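Local coordinates for tetratricopeptide TPR_2 repeat protein (Thermobaculum terrenum, PDB 5DJS), which is of unknown function but combines tetratricopeptide repeats with a GT-B-type fold of glycosyl transferase family 41, with UDP bound in the model, at residues A113-Y118 against S245-M250; A120-A125 against A270-G275; F254-A257 against V263-T266. The protein carries 1 engineered substitution. All coordinates share one frame; numbering follows the deposited sequence.

In the fold
The three contacts show how one six-stranded parallel sheet, through two loops and a strand, is tied to the helices and a turn around it. Interactions 1 and 2 are neighbours, their centres about 9 Å apart: helix 111-120 and the turn that follows it meet the loops that follow the adjacent strands 240-243 and 263-266, and Tyr-118 OH of the first contact lies 2.6 Å from Thr-273 O of the second. The bound UDP lies nearer interaction 2, about 8 Å from the side chain of Ile-271, against about 11 Å from that of Trp-246. Interaction 3 lies farther out, its centre about 15 Å from that of interaction 1, and joins strand 263-266 to the helix that precedes it.

Interaction 1. Residues A113-Y118 against S245-M250; sequences AHSGLY and SWHLGM
Tyr-118 and His-247 meet edge to face at the heart of a buried aromatic cluster, completed by Trp-246, where helix 111-120 packs on the loop after strand 240-243 in a parallel-sheet domain of the GT-B fold. Tyr-118 presents its CD2/CE2 edge to the imidazole in a T-shaped pair: the planes stand 85° apart, and CD2 lies 3.9 Å above the plane of the His-247 ring, over its centre. CE2 of the same tyrosine ring also touches the indole, 3.6 Å from Trp-246 CZ2, the two rings being oblique at 46°. Tyr-118 reaches both partners because its CG is anti to the backbone N (chi1 177°), which carries the phenol away from the helix toward the loop.

One helical turn earlier, Ser-115 comes up at the rim of the imidazole. Its OG lies in the ring plane, and no hydrogen bond joins the two; the nearest ring atom is the carbon CD2, while His-247 NE2 is 3.9 Å from Ser-115 OG.

Farther out, Trp-139 of helix 129-143 touches Ser-115 and adds another edge-to-face pair with His-247. The phenol is fixed at its far end by a hydrogen bond from Tyr-118 OH to Thr-273 O. On the loop side, Trp-246 N bonds to Asp-243 OD1, and Gly-249 N returns to Trp-246 O in a tight turn. Within that turn the two aromatic residues pack on each other: His-247 CB sits 3.5 Å above the plane of the Trp-246 ring, offset toward its rim.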
loop_
_atom_site.group_PDB
_atom_site.type_symbol
_atom_site.label_atom_id
_atom_site.label_comp_id
_atom_site.label_asym_id
_atom_site.label_seq_id
_atom_site.Cartn_x
_atom_site.Cartn_y
_atom_site.Cartn_z
ATOM N N ALA A 113 -15.944 -3.399 -3.638
ATOM C CA ALA A 113 -15.526 -4.482 -4.541
ATOM C C ALA A 113 -15.024 -3.921 -5.864
ATOM O O ALA A 113 -14.107 -4.464 -6.464
ATOM C CB ALA A 113 -16.680 -5.445 -4.789
ATOM N N HIS A 114 -15.631 -2.826 -6.305
ATOM C CA HIS A 114 -15.214 -2.129 -7.517
ATOM C C HIS A 114 -13.806 -1.530 -7.332
ATOM O O HIS A 114 -12.988 -1.634 -8.239
ATOM C CB HIS A 114 -16.244 -1.047 -7.859
ATOM C CG HIS A 114 -16.227 -0.591 -9.287
ATOM N ND1 HIS A 114 -15.098 -0.111 -9.918
ATOM C CD2 HIS A 114 -17.226 -0.497 -10.192
ATOM C CE1 HIS A 114 -15.398 0.230 -11.157
ATOM N NE2 HIS A 114 -16.682 0.009 -11.348
ATOM N N SER A 115 -13.531 -0.919 -6.172
ATOM C CA SER A 115 -12.168 -0.460 -5.822
ATOM C C SER A 115 -11.204 -1.641 -5.785
ATOM O O SER A 115 -10.179 -1.646 -6.479
ATOM C CB SER A 115 -12.112 0.205 -4.438
ATOM O OG SER A 115 -12.751 1.455 -4.411
ATOM N N GLY A 116 -11.547 -2.629 -4.957
ATOM C CA GLY A 116 -10.731 -3.822 -4.759
ATOM C C GLY A 116 -10.308 -4.431 -6.075
ATOM O O GLY A 116 -9.138 -4.768 -6.265
ATOM N N LEU A 117 -11.268 -4.547 -6.992
ATOM C CA LEU A 117 -11.005 -5.026 -8.349
ATOM C C LEU A 117 -9.991 -4.122 -9.053
ATOM O O LEU A 117 -8.984 -4.615 -9.566
ATOM C CB LEU A 117 -12.313 -5.123 -9.148
ATOM C CG LEU A 117 -12.229 -5.566 -10.608
ATOM C CD1 LEU A 117 -11.636 -6.959 -10.732
ATOM C CD2 LEU A 117 -13.605 -5.516 -11.242
ATOM N N TYR A 118 -10.239 -2.814 -9.055
ATOM C CA TYR A 118 -9.282 -1.828 -9.610
ATOM C C TYR A 118 -7.863 -2.001 -9.066
ATOM O O TYR A 118 -6.907 -2.060 -9.843
ATOM C CB TYR A 118 -9.760 -0.399 -9.339
ATOM C CG TYR A 118 -8.829 0.708 -9.803
ATOM C CD1 TYR A 118 -8.256 0.690 -11.078
ATOM C CD2 TYR A 118 -8.556 1.805 -8.975
ATOM C CE1 TYR A 118 -7.415 1.719 -11.498
ATOM C CE2 TYR A 118 -7.729 2.836 -9.388
ATOM C CZ TYR A 118 -7.160 2.794 -10.642
ATOM O OH TYR A 118 -6.357 3.834 -11.048
ATOM N N SER A 245 -4.552 7.580 1.843
ATOM C CA SER A 245 -4.896 6.156 1.748
ATOM C C SER A 245 -5.064 5.610 0.334
ATOM O O SER A 245 -4.604 4.503 0.055
ATOM C CB SER A 245 -6.143 5.832 2.573
ATOM O OG SER A 245 -5.842 5.870 3.964
ATOM N N TRP A 246 -5.746 6.367 -0.531
ATOM C CA TRP A 246 -6.083 5.950 -1.918
ATOM C C TRP A 246 -6.974 4.690 -1.853
ATOM O O TRP A 246 -7.415 4.250 -0.773
ATOM C CB TRP A 246 -4.795 5.788 -2.773
ATOM C CG TRP A 246 -4.927 5.534 -4.280
ATOM C CD1 TRP A 246 -5.111 6.447 -5.277
ATOM C CD2 TRP A 246 -4.802 4.260 -4.931
ATOM N NE1 TRP A 246 -5.152 5.807 -6.504
ATOM C CE2 TRP A 246 -4.969 4.462 -6.313
ATOM C CE3 TRP A 246 -4.612 2.962 -4.464
ATOM C CZ2 TRP A 246 -4.926 3.395 -7.240
ATOM C CZ3 TRP A 246 -4.571 1.908 -5.372
ATOM C CH2 TRP A 246 -4.723 2.129 -6.740
ATOM N N HIS A 247 -7.297 4.147 -3.009
ATOM C CA HIS A 247 -7.982 2.876 -3.108
ATOM C C HIS A 247 -7.413 1.684 -2.314
ATOM O O HIS A 247 -8.162 0.764 -2.025
ATOM C CB HIS A 247 -8.102 2.498 -4.578
ATOM C CG HIS A 247 -9.081 3.338 -5.331
ATOM N ND1 HIS A 247 -8.703 4.420 -6.091
ATOM C CD2 HIS A 247 -10.422 3.248 -5.444
ATOM C CE1 HIS A 247 -9.773 4.957 -6.644
ATOM N NE2 HIS A 247 -10.829 4.261 -6.270
ATOM N N LEU A 248 -6.137 1.729 -1.911
ATOM C CA LEU A 248 -5.472 0.621 -1.221
ATOM C C LEU A 248 -5.835 0.573 0.251
ATOM O O LEU A 248 -5.570 -0.426 0.894
ATOM C CB LEU A 248 -3.942 0.750 -1.274
ATOM C CG LEU A 248 -3.174 0.558 -2.574
ATOM C CD1 LEU A 248 -1.745 1.068 -2.483
ATOM C CD2 LEU A 248 -3.224 -0.884 -3.035
ATOM N N GLY A 249 -6.390 1.643 0.803
ATOM C CA GLY A 249 -6.559 1.736 2.245
ATOM C C GLY A 249 -7.942 2.167 2.625
ATOM O O GLY A 249 -8.798 2.345 1.773
ATOM N N MET A 250 -8.145 2.363 3.919
ATOM C CA MET A 250 -9.415 2.846 4.430
ATOM C C MET A 250 -9.545 4.352 4.151
ATOM O O MET A 250 -9.458 5.190 5.044
ATOM C CB MET A 250 -9.537 2.523 5.914
ATOM C CG MET A 250 -9.517 1.031 6.200
ATOM S SD MET A 250 -10.358 0.652 7.744
ATOM C CE MET A 250 -12.078 0.866 7.241
#

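Interaction 2. Residues A120-A125 against A270-G275; sequences ALHYSA and AINTTG
Close to the UDP pocket, a CH-pi contact between Ile-271 and His-122 joins the turn after helix 111-120 to the loop after strand 263-266. The methyl carbon Ile-271 CD1 comes over one face of the imidazole, 3.8 Å from the centroid of the His-122 ring and 20° off its normal, displaced toward the CG side, where the CD1 to CG distance is 3.5 Å. With CG1 of Ile-271 set between the backbone N and the carbonyl carbon (chi1 56°), the extended arm ends on the ring.

The end of the Asn-272 amide meets the CE1 edge of the imidazole near its plane, the amide itself standing nearly perpendicular to the ring. Separately, Asn-272 CB is 3.6 Å from His-122 CE1. In this GT-B family protein, 270-275 lies in the loop between strands 263-266 and 281-285 of the parallel sheet, and 120-125 is the turn between two helices. From that turn Tyr-123 reaches the pocket, its OH hydrogen-bonded to Arg-338, which lines the UDP site. Tyr-118 also packs edge to face with His-122. Beyond Asn-272 the loop folds into an ST turn, where Gly-275 N donates to Thr-273 OG1 at 3.0 Å; that hydroxyl is also bonded to Glu-299 OE1.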
loop_
_atom_site.group_PDB
_atom_site.type_symbol
_atom_site.label_atom_id
_atom_site.label_comp_id
_atom_site.label_asym_id
_atom_site.label_seq_id
_atom_site.Cartn_x
_atom_site.Cartn_y
_atom_site.Cartn_z
ATOM N N ALA A 120 -6.671 -4.741 -7.509
ATOM C CA ALA A 120 -6.232 -6.099 -7.845
ATOM C C ALA A 120 -5.589 -6.209 -9.223
ATOM O O ALA A 120 -4.624 -6.955 -9.393
ATOM C CB ALA A 120 -7.395 -7.071 -7.740
ATOM N N LEU A 121 -6.118 -5.462 -10.196
ATOM C CA LEU A 121 -5.581 -5.452 -11.567
ATOM C C LEU A 121 -4.090 -5.077 -11.649
ATOM O O LEU A 121 -3.392 -5.501 -12.561
ATOM C CB LEU A 121 -6.417 -4.519 -12.471
ATOM C CG LEU A 121 -7.575 -5.127 -13.274
ATOM C CD1 LEU A 121 -8.506 -5.983 -12.439
ATOM C CD2 LEU A 121 -8.359 -4.028 -13.978
ATOM N N HIS A 122 -3.600 -4.297 -10.694
ATOM C CA HIS A 122 -2.193 -3.863 -10.701
ATOM C C HIS A 122 -1.202 -4.995 -10.400
ATOM O O HIS A 122 -0.031 -4.910 -10.787
ATOM C CB HIS A 122 -1.995 -2.677 -9.751
ATOM C CG HIS A 122 -2.790 -1.470 -10.147
ATOM N ND1 HIS A 122 -2.314 -0.529 -11.033
ATOM C CD2 HIS A 122 -4.043 -1.080 -9.819
ATOM C CE1 HIS A 122 -3.232 0.400 -11.218
ATOM N NE2 HIS A 122 -4.292 0.090 -10.493
ATOM N N TYR A 123 -1.689 -6.060 -9.754
ATOM C CA TYR A 123 -0.898 -7.263 -9.488
ATOM C C TYR A 123 -0.821 -8.236 -10.653
ATOM O O TYR A 123 -0.183 -9.272 -10.514
ATOM C CB TYR A 123 -1.474 -8.019 -8.304
ATOM C CG TYR A 123 -1.591 -7.201 -7.053
ATOM C CD1 TYR A 123 -0.467 -6.610 -6.470
ATOM C CD2 TYR A 123 -2.821 -7.010 -6.444
ATOM C CE1 TYR A 123 -0.575 -5.855 -5.313
ATOM C CE2 TYR A 123 -2.938 -6.258 -5.290
ATOM C CZ TYR A 123 -1.811 -5.679 -4.734
ATOM O OH TYR A 123 -1.927 -4.934 -3.584
ATOM N N SER A 124 -1.452 -7.926 -11.789
ATOM C CA SER A 124 -1.489 -8.843 -12.934
ATOM C C SER A 124 -1.067 -8.159 -14.225
ATOM O O SER A 124 -1.556 -7.073 -14.548
ATOM C CB SER A 124 -2.895 -9.387 -13.097
ATOM O OG SER A 124 -3.025 -10.058 -14.334
ATOM N N ALA A 125 -0.191 -8.822 -14.982
ATOM C CA ALA A 125 0.289 -8.288 -16.265
ATOM C C ALA A 125 -0.760 -8.370 -17.374
ATOM O O ALA A 125 -0.596 -7.740 -18.420
ATOM C CB ALA A 125 1.565 -8.998 -16.694
ATOM N N ALA A 270 -0.940 6.340 -3.468
ATOM C CA ALA A 270 -1.396 6.282 -4.839
ATOM C C ALA A 270 -0.355 5.606 -5.702
ATOM O O ALA A 270 0.819 5.943 -5.631
ATOM C CB ALA A 270 -1.695 7.678 -5.358
ATOM N N ILE A 271 -0.806 4.603 -6.451
ATOM C CA ILE A 271 -0.053 3.978 -7.557
ATOM C C ILE A 271 -0.696 4.230 -8.921
ATOM O O ILE A 271 -0.169 3.805 -9.953
ATOM C CB ILE A 271 0.086 2.448 -7.362
ATOM C CG1 ILE A 271 -1.289 1.787 -7.195
ATOM C CG2 ILE A 271 0.977 2.146 -6.160
ATOM C CD1 ILE A 271 -1.291 0.307 -7.479
ATOM N N ASN A 272 -1.850 4.888 -8.923
ATOM C CA ASN A 272 -2.550 5.250 -10.154
ATOM C C ASN A 272 -3.625 6.298 -9.804
ATOM O O ASN A 272 -3.792 6.672 -8.633
ATOM C CB ASN A 272 -3.172 3.973 -10.783
ATOM C CG ASN A 272 -3.380 4.029 -12.312
ATOM O OD1 ASN A 272 -3.896 3.078 -12.857
ATOM N ND2 ASN A 272 -2.974 5.087 -12.997
ATOM N N THR A 273 -4.351 6.775 -10.808
ATOM C CA THR A 273 -5.403 7.749 -10.604
ATOM C C THR A 273 -6.478 7.229 -9.672
ATOM O O THR A 273 -6.725 6.018 -9.611
ATOM C CB THR A 273 -6.040 8.173 -11.950
ATOM O OG1 THR A 273 -6.876 9.320 -11.741
ATOM C CG2 THR A 273 -6.848 7.022 -12.611
ATOM N N THR A 274 -7.097 8.151 -8.938
ATOM C CA THR A 274 -8.342 7.880 -8.225
ATOM C C THR A 274 -9.525 7.737 -9.191
ATOM O O THR A 274 -10.549 7.146 -8.835
ATOM C CB THR A 274 -8.700 9.017 -7.257
ATOM O OG1 THR A 274 -8.734 10.270 -7.971
ATOM C CG2 THR A 274 -7.693 9.084 -6.105
ATOM N N GLY A 275 -9.386 8.332 -10.383
ATOM C CA GLY A 275 -10.429 8.376 -11.381
ATOM C C GLY A 275 -11.358 9.569 -11.238
ATOM O O GLY A 275 -12.192 9.804 -12.132
#

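Interaction 3. Residues F254-A257 against V263-T266; sequences FAFA and VQVT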
loop_
_atom_site.group_PDB
_atom_site.type_symbol
_atom_site.label_atom_id
_atom_site.label_comp_id
_atom_site.label_asym_id
_atom_site.label_seq_id
_atom_site.Cartn_x
_atom_site.Cartn_y
_atom_site.Cartn_z
ATOM N N PHE A 254 -15.235 9.787 -0.712
ATOM C CA PHE A 254 -16.567 10.371 -0.917
ATOM C C PHE A 254 -16.729 11.685 -0.143
ATOM O O PHE A 254 -17.535 12.523 -0.515
ATOM C CB PHE A 254 -17.660 9.373 -0.548
ATOM C CG PHE A 254 -17.513 8.062 -1.242
ATOM C CD1 PHE A 254 -17.479 8.006 -2.633
ATOM C CD2 PHE A 254 -17.374 6.884 -0.518
ATOM C CE1 PHE A 254 -17.332 6.795 -3.290
ATOM C CE2 PHE A 254 -17.227 5.671 -1.170
ATOM C CZ PHE A 254 -17.207 5.625 -2.556
ATOM N N ALA A 255 -15.967 11.860 0.929
ATOM C CA ALA A 255 -15.811 13.175 1.524
ATOM C C ALA A 255 -15.059 14.104 0.548
ATOM O O ALA A 255 -15.507 15.221 0.288
ATOM C CB ALA A 255 -15.100 13.076 2.868
ATOM N N PHE A 256 -13.950 13.621 -0.020
ATOM C CA PHE A 256 -13.219 14.365 -1.076
ATOM C C PHE A 256 -14.101 14.669 -2.277
ATOM O O PHE A 256 -13.951 15.697 -2.915
ATOM C CB PHE A 256 -11.984 13.595 -1.580
ATOM C CG PHE A 256 -10.780 13.719 -0.691
ATOM C CD1 PHE A 256 -10.683 12.973 0.486
ATOM C CD2 PHE A 256 -9.745 14.578 -1.022
ATOM C CE1 PHE A 256 -9.586 13.081 1.311
ATOM C CE2 PHE A 256 -8.639 14.693 -0.197
ATOM C CZ PHE A 256 -8.560 13.940 0.968
ATOM N N ALA A 257 -15.007 13.755 -2.592
ATOM C CA ALA A 257 -15.882 13.892 -3.744
ATOM C C ALA A 257 -16.704 15.176 -3.709
ATOM O O ALA A 257 -16.997 15.733 -4.757
ATOM C CB ALA A 257 -16.797 12.678 -3.856
ATOM N N VAL A 263 -8.243 22.875 -2.644
ATOM C CA VAL A 263 -7.116 22.121 -3.187
ATOM C C VAL A 263 -7.162 20.721 -2.586
ATOM O O VAL A 263 -7.074 20.555 -1.370
ATOM C CB VAL A 263 -5.773 22.805 -2.865
ATOM C CG1 VAL A 263 -4.607 21.951 -3.329
ATOM C CG2 VAL A 263 -5.708 24.184 -3.515
ATOM N N GLN A 264 -7.303 19.719 -3.444
ATOM C CA GLN A 264 -7.398 18.340 -2.994
ATOM C C GLN A 264 -6.387 17.475 -3.737
ATOM O O GLN A 264 -6.334 17.486 -4.981
ATOM C CB GLN A 264 -8.825 17.837 -3.171
ATOM C CG GLN A 264 -9.817 18.655 -2.356
ATOM C CD GLN A 264 -11.157 17.983 -2.178
ATOM O OE1 GLN A 264 -11.697 17.964 -1.073
ATOM N NE2 GLN A 264 -11.712 17.429 -3.259
ATOM N N VAL A 265 -5.603 16.733 -2.948
ATOM C CA VAL A 265 -4.374 16.071 -3.388
ATOM C C VAL A 265 -4.358 14.611 -2.944
ATOM O O VAL A 265 -4.711 14.297 -1.797
ATOM C CB VAL A 265 -3.145 16.738 -2.734
ATOM C CG1 VAL A 265 -1.852 16.057 -3.158
ATOM C CG2 VAL A 265 -3.083 18.221 -3.055
ATOM N N THR A 266 -3.918 13.721 -3.833
ATOM C CA THR A 266 -3.646 12.320 -3.452
ATOM C C THR A 266 -2.127 12.075 -3.522
ATOM O O THR A 266 -1.476 12.443 -4.502
ATOM C CB THR A 266 -4.485 11.306 -4.285
ATOM O OG1 THR A 266 -4.463 10.021 -3.649
ATOM C CG2 THR A 266 -4.010 11.182 -5.743
#
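Gln-264 NE2 is gripped by two backbone carbonyls, that of Phe-256 across this contact and that of Ala-278 beyond it. The bond to Phe-256 O is 2.9 Å long and nearly straight, with an N-H...O angle of 163°. The acceptor lies close to the plane of the Gln-264 amide, whereas the nitrogen meets the carbonyl at a bend, tilted 18° out of the carbonyl plane. Because both partners are carbonyl oxygens, they call for the NH2 end of the amide, and together they fix which way round it is turned. For this buried side-chain NH2 two acceptors are at hand, consistent with both hydrogens being used.

The side chain reaches that point as a straight arm. Beyond CG the chain is extended (chi2 -164°), so the amide is carried from the strand to the helix backbone. These segments belong to a beta-alpha-beta crossover: strand 240-243, helix 253-257 and strand 263-266, whose two strands are parallel neighbours in the sheet. Gln-264 therefore spans the gap between the second strand and the short helix of the connection.

Next to the polar bond, the side chains of Phe-256 and Gln-264 run alongside each other in reverse sense. Phe-256 CD2 is 3.9 Å from Gln-264 CD and 4.0 Å from Gln-264 CB, and ring and amide planes are inclined to each other. The phenyl group also touches Leu-241 and Asp-243 of strand 240-243; its CE2 comes within 4.3 Å of Val-265 O. Val-265 directs its side chain away from the helix, to Met-515 of helix 479-521, while Gln-264 N bonds to Asp-280 OD2.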